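Local coordinates for pectate lyase II (Xanthomonas campestris pv. campestris, PDB 2QY1), which probably cleaves pectate, the polygalacturonate of plant cell walls, by beta-elimination, at residues Y196-F201 and H217-Y222; K240-Y245 and Y304-T309. The protein carries 2 engineered substitutions. All blocks are in the same frame, centred on the assembly; numbering follows the deposited sequence.

Interaction 1: Y196-F201 and H217-Y222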
ATOM      1  N   TYR A 196      -6.687   0.020  -5.563  1.00 19.04           N
ATOM      2  CA  TYR A 196      -6.604   0.687  -4.267  1.00 19.04           C
ATOM      3  C   TYR A 196      -7.979   1.251  -3.937  1.00 19.18           C
ATOM      4  O   TYR A 196      -8.438   2.174  -4.610  1.00 19.03           O
ATOM      5  CB  TYR A 196      -5.612   1.853  -4.311  1.00 18.81           C
ATOM      6  CG  TYR A 196      -4.173   1.502  -4.627  1.00 18.77           C
ATOM      7  CD1 TYR A 196      -3.721   1.441  -5.946  1.00 18.39           C
ATOM      8  CD2 TYR A 196      -3.254   1.272  -3.604  1.00 18.67           C
ATOM      9  CE1 TYR A 196      -2.395   1.140  -6.235  1.00 18.58           C
ATOM     10  CE2 TYR A 196      -1.925   0.970  -3.883  1.00 18.44           C
ATOM     11  CZ  TYR A 196      -1.504   0.903  -5.197  1.00 18.19           C
ATOM     12  OH  TYR A 196      -0.192   0.607  -5.477  1.00 17.86           O
ATOM     13  N   HIS A 197      -8.648   0.718  -2.915  1.00 19.22           N
ATOM     14  CA  HIS A 197      -9.953   1.276  -2.544  1.00 19.23           C
ATOM     15  C   HIS A 197     -10.255   1.315  -1.052  1.00 19.45           C
ATOM     16  O   HIS A 197      -9.783   0.473  -0.287  1.00 18.91           O
ATOM     17  CB  HIS A 197     -11.097   0.617  -3.328  1.00 19.64           C
ATOM     18  CG  HIS A 197     -11.430  -0.773  -2.886  1.00 20.08           C
ATOM     19  ND1 HIS A 197     -12.412  -1.040  -1.956  1.00 20.77           N
ATOM     20  CD2 HIS A 197     -10.931  -1.974  -3.261  1.00 20.42           C
ATOM     21  CE1 HIS A 197     -12.494  -2.345  -1.767  1.00 20.78           C
ATOM     22  NE2 HIS A 197     -11.607  -2.935  -2.549  1.00 20.96           N
ATOM     23  N   HIS A 198     -11.038   2.323  -0.663  1.00 19.47           N
ATOM     24  CA  HIS A 198     -11.469   2.540   0.725  1.00 19.68           C
ATOM     25  C   HIS A 198     -10.314   2.662   1.724  1.00 19.85           C
ATOM     26  O   HIS A 198     -10.478   2.378   2.914  1.00 19.81           O
ATOM     27  CB  HIS A 198     -12.472   1.467   1.162  1.00 19.47           C
ATOM     28  CG  HIS A 198     -13.823   1.607   0.531  1.00 19.40           C
ATOM     29  ND1 HIS A 198     -14.186   0.922  -0.608  1.00 19.13           N
ATOM     30  CD2 HIS A 198     -14.900   2.349   0.883  1.00 18.96           C
ATOM     31  CE1 HIS A 198     -15.428   1.236  -0.931  1.00 18.92           C
ATOM     32  NE2 HIS A 198     -15.883   2.102  -0.044  1.00 18.49           N
ATOM     33  N   ASN A 199      -9.150   3.092   1.237  1.00 20.14           N
ATOM     34  CA  ASN A 199      -8.012   3.362   2.107  1.00 20.53           C
ATOM     35  C   ASN A 199      -8.106   4.758   2.723  1.00 20.83           C
ATOM     36  O   ASN A 199      -8.697   5.670   2.137  1.00 20.96           O
ATOM     37  CB  ASN A 199      -6.684   3.218   1.351  1.00 20.17           C
ATOM     38  CG  ASN A 199      -6.501   1.844   0.734  1.00 20.19           C
ATOM     39  OD1 ASN A 199      -6.541   1.683  -0.485  1.00 20.66           O
ATOM     40  ND2 ASN A 199      -6.305   0.847   1.575  1.00 17.51           N
ATOM     41  N   ARG A 200      -7.523   4.907   3.909  1.00 21.18           N
ATOM     42  CA  ARG A 200      -7.431   6.195   4.591  1.00 21.47           C
ATOM     43  C   ARG A 200      -5.980   6.659   4.580  1.00 21.76           C
ATOM     44  O   ARG A 200      -5.113   6.011   5.169  1.00 22.15           O
ATOM     45  CB  ARG A 200      -7.943   6.078   6.030  1.00 21.46           C
ATOM     46  CG  ARG A 200      -8.132   7.409   6.737  1.00 21.47           C
ATOM     47  CD  ARG A 200      -8.713   7.230   8.129  1.00 21.50           C
ATOM     48  NE  ARG A 200      -8.687   8.486   8.880  1.00 21.58           N
ATOM     49  CZ  ARG A 200      -9.059   8.621  10.151  1.00 22.20           C
ATOM     50  NH1 ARG A 200      -9.498   7.577  10.843  1.00 21.75           N
ATOM     51  NH2 ARG A 200      -8.993   9.812  10.733  1.00 22.29           N
ATOM     52  N   PHE A 201      -5.729   7.770   3.893  1.00 22.06           N
ATOM     53  CA  PHE A 201      -4.396   8.356   3.802  1.00 22.23           C
ATOM     54  C   PHE A 201      -4.413   9.718   4.483  1.00 22.43           C
ATOM     55  O   PHE A 201      -4.977  10.676   3.945  1.00 22.56           O
ATOM     56  CB  PHE A 201      -3.967   8.516   2.337  1.00 22.08           C
ATOM     57  CG  PHE A 201      -4.014   7.241   1.531  1.00 22.32           C
ATOM     58  CD1 PHE A 201      -3.205   6.152   1.860  1.00 22.62           C
ATOM     59  CD2 PHE A 201      -4.841   7.144   0.413  1.00 21.85           C
ATOM     60  CE1 PHE A 201      -3.240   4.975   1.098  1.00 21.86           C
ATOM     61  CE2 PHE A 201      -4.877   5.982  -0.357  1.00 21.55           C
ATOM     62  CZ  PHE A 201      -4.074   4.895  -0.013  1.00 22.01           C
ATOM     63  N   HIS A 217      -6.704   0.959 -10.481  1.00 19.58           N
ATOM     64  CA  HIS A 217      -8.024   1.493 -10.212  1.00 19.56           C
ATOM     65  C   HIS A 217      -8.001   2.006  -8.777  1.00 19.46           C
ATOM     66  O   HIS A 217      -7.873   1.232  -7.829  1.00 19.40           O
ATOM     67  CB  HIS A 217      -9.081   0.408 -10.413  1.00 19.38           C
ATOM     68  CG  HIS A 217     -10.491   0.894 -10.290  1.00 20.02           C
ATOM     69  ND1 HIS A 217     -11.532   0.057  -9.957  1.00 20.38           N
ATOM     70  CD2 HIS A 217     -11.035   2.124 -10.454  1.00 20.44           C
ATOM     71  CE1 HIS A 217     -12.658   0.748  -9.929  1.00 20.36           C
ATOM     72  NE2 HIS A 217     -12.384   2.005 -10.222  1.00 20.64           N
ATOM     73  N   ILE A 218      -8.087   3.325  -8.640  1.00 19.35           N
ATOM     74  CA  ILE A 218      -7.985   3.999  -7.350  1.00 19.10           C
ATOM     75  C   ILE A 218      -9.331   4.661  -7.054  1.00 19.14           C
ATOM     76  O   ILE A 218      -9.646   5.706  -7.620  1.00 18.97           O
ATOM     77  CB  ILE A 218      -6.821   5.042  -7.365  1.00 19.09           C
ATOM     78  CG1 ILE A 218      -5.486   4.347  -7.674  1.00 18.99           C
ATOM     79  CG2 ILE A 218      -6.740   5.818  -6.042  1.00 19.05           C
ATOM     80  CD1 ILE A 218      -4.395   5.276  -8.209  1.00 19.06           C
ATOM     81  N   TYR A 219     -10.133   4.036  -6.191  1.00 18.97           N
ATOM     82  CA  TYR A 219     -11.497   4.519  -5.932  1.00 18.85           C
ATOM     83  C   TYR A 219     -11.896   4.491  -4.461  1.00 18.96           C
ATOM     84  O   TYR A 219     -11.421   3.650  -3.706  1.00 18.88           O
ATOM     85  CB  TYR A 219     -12.530   3.777  -6.806  1.00 18.85           C
ATOM     86  CG  TYR A 219     -12.929   2.384  -6.346  1.00 18.85           C
ATOM     87  CD1 TYR A 219     -14.013   2.190  -5.485  1.00 18.81           C
ATOM     88  CD2 TYR A 219     -12.245   1.258  -6.801  1.00 18.84           C
ATOM     89  CE1 TYR A 219     -14.383   0.907  -5.063  1.00 18.87           C
ATOM     90  CE2 TYR A 219     -12.612  -0.025  -6.396  1.00 18.88           C
ATOM     91  CZ  TYR A 219     -13.681  -0.193  -5.528  1.00 19.03           C
ATOM     92  OH  TYR A 219     -14.037  -1.465  -5.128  1.00 18.84           O
ATOM     93  N   ASN A 220     -12.773   5.415  -4.068  1.00 19.00           N
ATOM     94  CA  ASN A 220     -13.319   5.482  -2.702  1.00 19.10           C
ATOM     95  C   ASN A 220     -12.271   5.611  -1.592  1.00 19.17           C
ATOM     96  O   ASN A 220     -12.505   5.182  -0.457  1.00 19.16           O
ATOM     97  CB  ASN A 220     -14.245   4.291  -2.411  1.00 19.00           C
ATOM     98  CG  ASN A 220     -15.567   4.368  -3.151  1.00 19.57           C
ATOM     99  OD1 ASN A 220     -15.964   5.422  -3.664  1.00 20.48           O
ATOM    100  ND2 ASN A 220     -16.266   3.243  -3.204  1.00 18.88           N
ATOM    101  N   ASN A 221     -11.122   6.196  -1.925  1.00 19.15           N
ATOM    102  CA  ASN A 221     -10.090   6.496  -0.934  1.00 19.39           C
ATOM    103  C   ASN A 221     -10.259   7.906  -0.378  1.00 19.50           C
ATOM    104  O   ASN A 221     -10.720   8.809  -1.079  1.00 19.41           O
ATOM    105  CB  ASN A 221      -8.688   6.338  -1.528  1.00 19.17           C
ATOM    106  CG  ASN A 221      -8.451   4.964  -2.115  1.00 19.10           C
ATOM    107  OD1 ASN A 221      -8.272   3.989  -1.388  1.00 19.95           O
ATOM    108  ND2 ASN A 221      -8.437   4.881  -3.439  1.00 18.40           N
ATOM    109  N   TYR A 222      -9.885   8.082   0.886  1.00 19.72           N
ATOM    110  CA  TYR A 222      -9.959   9.384   1.542  1.00 20.15           C
ATOM    111  C   TYR A 222      -8.553   9.924   1.778  1.00 20.30           C
ATOM    112  O   TYR A 222      -7.720   9.261   2.405  1.00 20.41           O
ATOM    113  CB  TYR A 222     -10.757   9.282   2.853  1.00 20.24           C
ATOM    114  CG  TYR A 222     -10.689  10.505   3.750  1.00 20.43           C
ATOM    115  CD1 TYR A 222     -11.101  11.760   3.292  1.00 20.10           C
ATOM    116  CD2 TYR A 222     -10.233  10.402   5.066  1.00 20.33           C
ATOM    117  CE1 TYR A 222     -11.037  12.880   4.113  1.00 20.50           C
ATOM    118  CE2 TYR A 222     -10.172  11.520   5.900  1.00 20.43           C
ATOM    119  CZ  TYR A 222     -10.579  12.753   5.417  1.00 20.53           C
ATOM    120  OH  TYR A 222     -10.521  13.863   6.232  1.00 20.36           O
TER
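N221 and Y196 meet where the strands 193-202 and 215-226, running parallel in successive coils, both turn a corner. Two donors grip the carbonyl oxygen of Y196: the backbone N of Y219 and the side-chain ND2 of N221. The second bond, from N221 ND2 to Y196 O, is 2.9 Å long and nearly straight (165° at the hydrogen), and the donor stands well above the carbonyl plane. The same amide uses OD1 to accept from the backbone N of N199, also at 2.9 Å. N221 thus bridges the neighbouring coil's turn, holding Y196 and N199 on either side of H197 and H198, as suits a group with donor and acceptor. The amides of N199 and N221 lie side by side, edge to edge with planes only 3° apart, as in the asparagine row along a pectate-lyase turn. H198 and N220 make these corners by adopting left-handed helical backbone angles.

On one face of the sheet the Y196 ring lies alongside I218, CD1 being 3.8 Å from I218 CG1. On the other, CB of H197 sits over the face of the Y219 ring, 3.5 Å from its centroid. Beyond the corner R200 and Y222 run side by side; CG of R200 reaches the edge of the Y222 ring, 4.0 Å from CD2. Y222 points there because CG is anti to its backbone N (chi1 169°), and its hydroxyl goes on to bond E247. Strand 164-174 flanks 196-201, strand 238-242 continues the stacking beyond I218 and Y219, and helix 314-321 packs on R200 and Y222.

Interaction 2: K240-Y245 and Y304-T309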
ATOM      1  N   LYS A 240      -7.324   4.653 -13.318  1.00 19.47           N
ATOM      2  CA  LYS A 240      -8.728   5.029 -13.236  1.00 19.60           C
ATOM      3  C   LYS A 240      -8.977   5.551 -11.822  1.00 19.66           C
ATOM      4  O   LYS A 240      -8.991   4.783 -10.858  1.00 19.74           O
ATOM      5  CB  LYS A 240      -9.642   3.841 -13.562  1.00 19.49           C
ATOM      6  CG  LYS A 240     -11.122   4.197 -13.580  1.00 19.45           C
ATOM      7  CD  LYS A 240     -11.988   3.016 -13.998  1.00 19.75           C
ATOM      8  CE  LYS A 240     -13.453   3.418 -14.101  1.00 20.22           C
ATOM      9  NZ  LYS A 240     -13.723   4.338 -15.245  1.00 21.17           N
ATOM     10  N   ILE A 241      -9.151   6.866 -11.713  1.00 19.71           N
ATOM     11  CA  ILE A 241      -9.307   7.538 -10.424  1.00 19.71           C
ATOM     12  C   ILE A 241     -10.767   7.954 -10.250  1.00 19.79           C
ATOM     13  O   ILE A 241     -11.238   8.893 -10.894  1.00 19.48           O
ATOM     14  CB  ILE A 241      -8.350   8.755 -10.302  1.00 19.66           C
ATOM     15  CG1 ILE A 241      -6.896   8.313 -10.525  1.00 19.72           C
ATOM     16  CG2 ILE A 241      -8.516   9.449  -8.946  1.00 19.83           C
ATOM     17  CD1 ILE A 241      -5.896   9.456 -10.656  1.00 19.67           C
ATOM     18  N   GLU A 242     -11.468   7.248  -9.364  1.00 19.77           N
ATOM     19  CA  GLU A 242     -12.928   7.302  -9.300  1.00 19.97           C
ATOM     20  C   GLU A 242     -13.460   7.488  -7.878  1.00 20.01           C
ATOM     21  O   GLU A 242     -13.048   6.785  -6.960  1.00 19.90           O
ATOM     22  CB  GLU A 242     -13.497   6.015  -9.911  1.00 20.07           C
ATOM     23  CG  GLU A 242     -15.014   5.932  -9.962  1.00 20.32           C
ATOM     24  CD  GLU A 242     -15.527   4.601 -10.497  1.00 20.27           C
ATOM     25  OE1 GLU A 242     -16.759   4.459 -10.620  1.00 20.27           O
ATOM     26  OE2 GLU A 242     -14.710   3.698 -10.792  1.00 20.65           O
ATOM     27  N   SER A 243     -14.377   8.440  -7.709  1.00 20.04           N
ATOM     28  CA  SER A 243     -15.127   8.614  -6.456  1.00 20.20           C
ATOM     29  C   SER A 243     -14.282   8.643  -5.175  1.00 20.27           C
ATOM     30  O   SER A 243     -14.675   8.083  -4.146  1.00 20.25           O
ATOM     31  CB  SER A 243     -16.230   7.551  -6.342  1.00 20.30           C
ATOM     32  OG  SER A 243     -17.202   7.718  -7.359  1.00 20.27           O
ATOM     33  N   ASN A 244     -13.123   9.290  -5.243  1.00 20.26           N
ATOM     34  CA  ASN A 244     -12.304   9.518  -4.059  1.00 20.48           C
ATOM     35  C   ASN A 244     -12.755  10.798  -3.356  1.00 20.50           C
ATOM     36  O   ASN A 244     -13.537  11.578  -3.905  1.00 20.55           O
ATOM     37  CB  ASN A 244     -10.815   9.597  -4.428  1.00 20.40           C
ATOM     38  CG  ASN A 244     -10.320   8.360  -5.163  1.00 20.45           C
ATOM     39  OD1 ASN A 244     -10.229   8.346  -6.390  1.00 21.51           O
ATOM     40  ND2 ASN A 244     -10.003   7.315  -4.415  1.00 19.04           N
ATOM     41  N   TYR A 245     -12.265  11.001  -2.137  1.00 20.61           N
ATOM     42  CA  TYR A 245     -12.540  12.208  -1.365  1.00 20.65           C
ATOM     43  C   TYR A 245     -11.204  12.885  -1.074  1.00 20.74           C
ATOM     44  O   TYR A 245     -10.398  12.364  -0.300  1.00 20.65           O
ATOM     45  CB  TYR A 245     -13.257  11.837  -0.061  1.00 20.55           C
ATOM     46  CG  TYR A 245     -13.915  12.982   0.688  1.00 20.45           C
ATOM     47  CD1 TYR A 245     -15.305  13.081   0.755  1.00 20.51           C
ATOM     48  CD2 TYR A 245     -13.154  13.946   1.354  1.00 20.45           C
ATOM     49  CE1 TYR A 245     -15.920  14.115   1.453  1.00 20.52           C
ATOM     50  CE2 TYR A 245     -13.760  14.986   2.053  1.00 20.50           C
ATOM     51  CZ  TYR A 245     -15.143  15.064   2.097  1.00 20.51           C
ATOM     52  OH  TYR A 245     -15.749  16.088   2.783  1.00 20.51           O
ATOM     53  N   TYR A 304     -13.840  -6.963 -13.430  1.00 23.39           N
ATOM     54  CA  TYR A 304     -14.441  -7.266 -12.131  1.00 23.34           C
ATOM     55  C   TYR A 304     -15.596  -6.332 -11.773  1.00 23.65           C
ATOM     56  O   TYR A 304     -15.730  -5.239 -12.336  1.00 23.43           O
ATOM     57  CB  TYR A 304     -13.389  -7.279 -11.013  1.00 23.13           C
ATOM     58  CG  TYR A 304     -12.623  -5.985 -10.813  1.00 22.48           C
ATOM     59  CD1 TYR A 304     -11.295  -5.872 -11.222  1.00 22.44           C
ATOM     60  CD2 TYR A 304     -13.217  -4.883 -10.190  1.00 22.57           C
ATOM     61  CE1 TYR A 304     -10.578  -4.695 -11.029  1.00 21.97           C
ATOM     62  CE2 TYR A 304     -12.510  -3.697  -9.995  1.00 22.23           C
ATOM     63  CZ  TYR A 304     -11.190  -3.613 -10.415  1.00 22.41           C
ATOM     64  OH  TYR A 304     -10.482  -2.449 -10.215  1.00 22.30           O
ATOM     65  N   ILE A 305     -16.413  -6.783 -10.825  1.00 23.95           N
ATOM     66  CA  ILE A 305     -17.567  -6.033 -10.339  1.00 24.31           C
ATOM     67  C   ILE A 305     -17.207  -5.317  -9.039  1.00 24.52           C
ATOM     68  O   ILE A 305     -16.530  -5.885  -8.180  1.00 24.56           O
ATOM     69  CB  ILE A 305     -18.780  -6.980 -10.101  1.00 24.35           C
ATOM     70  CG1 ILE A 305     -19.087  -7.823 -11.354  1.00 24.74           C
ATOM     71  CG2 ILE A 305     -20.006  -6.204  -9.609  1.00 24.33           C
ATOM     72  CD1 ILE A 305     -19.493  -7.032 -12.598  1.00 25.71           C
ATOM     73  N   TYR A 306     -17.655  -4.069  -8.900  1.00 24.71           N
ATOM     74  CA  TYR A 306     -17.400  -3.285  -7.688  1.00 25.07           C
ATOM     75  C   TYR A 306     -18.543  -2.326  -7.351  1.00 25.33           C
ATOM     76  O   TYR A 306     -19.211  -1.809  -8.245  1.00 25.42           O
ATOM     77  CB  TYR A 306     -16.064  -2.531  -7.795  1.00 24.85           C
ATOM     78  CG  TYR A 306     -15.995  -1.482  -8.890  1.00 24.88           C
ATOM     79  CD1 TYR A 306     -15.804  -1.845 -10.227  1.00 24.46           C
ATOM     80  CD2 TYR A 306     -16.095  -0.125  -8.586  1.00 24.69           C
ATOM     81  CE1 TYR A 306     -15.733  -0.880 -11.231  1.00 24.43           C
ATOM     82  CE2 TYR A 306     -16.021   0.843  -9.583  1.00 24.63           C
ATOM     83  CZ  TYR A 306     -15.842   0.461 -10.902  1.00 24.55           C
ATOM     84  OH  TYR A 306     -15.768   1.423 -11.884  1.00 24.59           O
ATOM     85  N   THR A 307     -18.762  -2.111  -6.055  1.00 25.78           N
ATOM     86  CA  THR A 307     -19.788  -1.187  -5.570  1.00 26.24           C
ATOM     87  C   THR A 307     -19.143   0.106  -5.092  1.00 25.96           C
ATOM     88  O   THR A 307     -18.322   0.099  -4.171  1.00 26.14           O
ATOM     89  CB  THR A 307     -20.628  -1.810  -4.424  1.00 26.39           C
ATOM     90  OG1 THR A 307     -21.285  -2.993  -4.896  1.00 27.73           O
ATOM     91  CG2 THR A 307     -21.685  -0.830  -3.920  1.00 26.97           C
ATOM     92  N   VAL A 308     -19.514   1.214  -5.726  1.00 25.79           N
ATOM     93  CA  VAL A 308     -18.960   2.515  -5.365  1.00 25.65           C
ATOM     94  C   VAL A 308     -19.756   3.177  -4.244  1.00 25.29           C
ATOM     95  O   VAL A 308     -20.984   3.268  -4.307  1.00 25.07           O
ATOM     96  CB  VAL A 308     -18.849   3.479  -6.585  1.00 25.74           C
ATOM     97  CG1 VAL A 308     -17.738   3.030  -7.521  1.00 25.76           C
ATOM     98  CG2 VAL A 308     -20.175   3.588  -7.334  1.00 26.11           C
ATOM     99  N   THR A 309     -19.043   3.606  -3.206  1.00 24.83           N
ATOM    100  CA  THR A 309     -19.594   4.488  -2.189  1.00 24.48           C
ATOM    101  C   THR A 309     -19.717   5.861  -2.840  1.00 24.27           C
ATOM    102  O   THR A 309     -18.764   6.315  -3.478  1.00 24.23           O
ATOM    103  CB  THR A 309     -18.649   4.588  -0.966  1.00 24.44           C
ATOM    104  OG1 THR A 309     -18.370   3.277  -0.461  1.00 24.42           O
ATOM    105  CG2 THR A 309     -19.265   5.434   0.148  1.00 24.38           C
TER
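OE2 of E242 is held by two groups: the hydroxyl of Y306, which donates to it at 2.7 Å (OH to OE2), and NE2 of H217 from the preceding coil. The phenol uses the syn lone pair of OE2, on the side of the other oxygen, and the two side chains approach from opposite directions. The carboxylate meets the edge of the Y306 ring, the two planes standing 87° apart. Glutamate suits the place because its chain, with CG anti to the backbone N (chi1 -178°) and extended beyond CG, carries the carboxylate from the strand out to the passing loop.

This strand, 238-242, belongs to the right-handed parallel beta-helix of the pectate lyases, and 304-309 is part of the late chain crossing the outside of its coils. S243, with left-handed helical backbone angles, turns the coil immediately after E242; its short side chain is consistent with the close passage of the loop, S243 CB lying 4.0 Å from T309 O. V308 lies against the carboxylate, its CG1 3.6 Å from E242 OE1 and its side chain at about a right angle to the glutamate chain, an apolar flank to one carboxylate oxygen. On the other side of the phenol, K240 crosses obliquely and sets its CE 3.8 Å from Y306 OH, a contact made by the methylene part of the lysine. The Y306 ring also meets H217 edge-to-face and rests against Y219.

Interaction 1 closes before interaction 2 opens along the chain, and their centres lie about 8 Å apart. They meet on the outward face of the coils, where H197, Y219 and H217 lie, while interaction 1 also reaches the interior through Y196 and I218. Strand 215-226 belongs to interaction 1, and strand 238-242, its parallel neighbour one coil later, to interaction 2. Whereas interaction 1 joins consecutive coils, interaction 2 brings back a later loop that runs across three coils. Probable hydrogen bonds between H217 ND1 and Y304 OH (2.7 Å) and between H198 NE2 and T309 OG1 (2.8 Å) tie the two together. Segment 304-309 is therefore fixed to these coils through H198, H217 and E242.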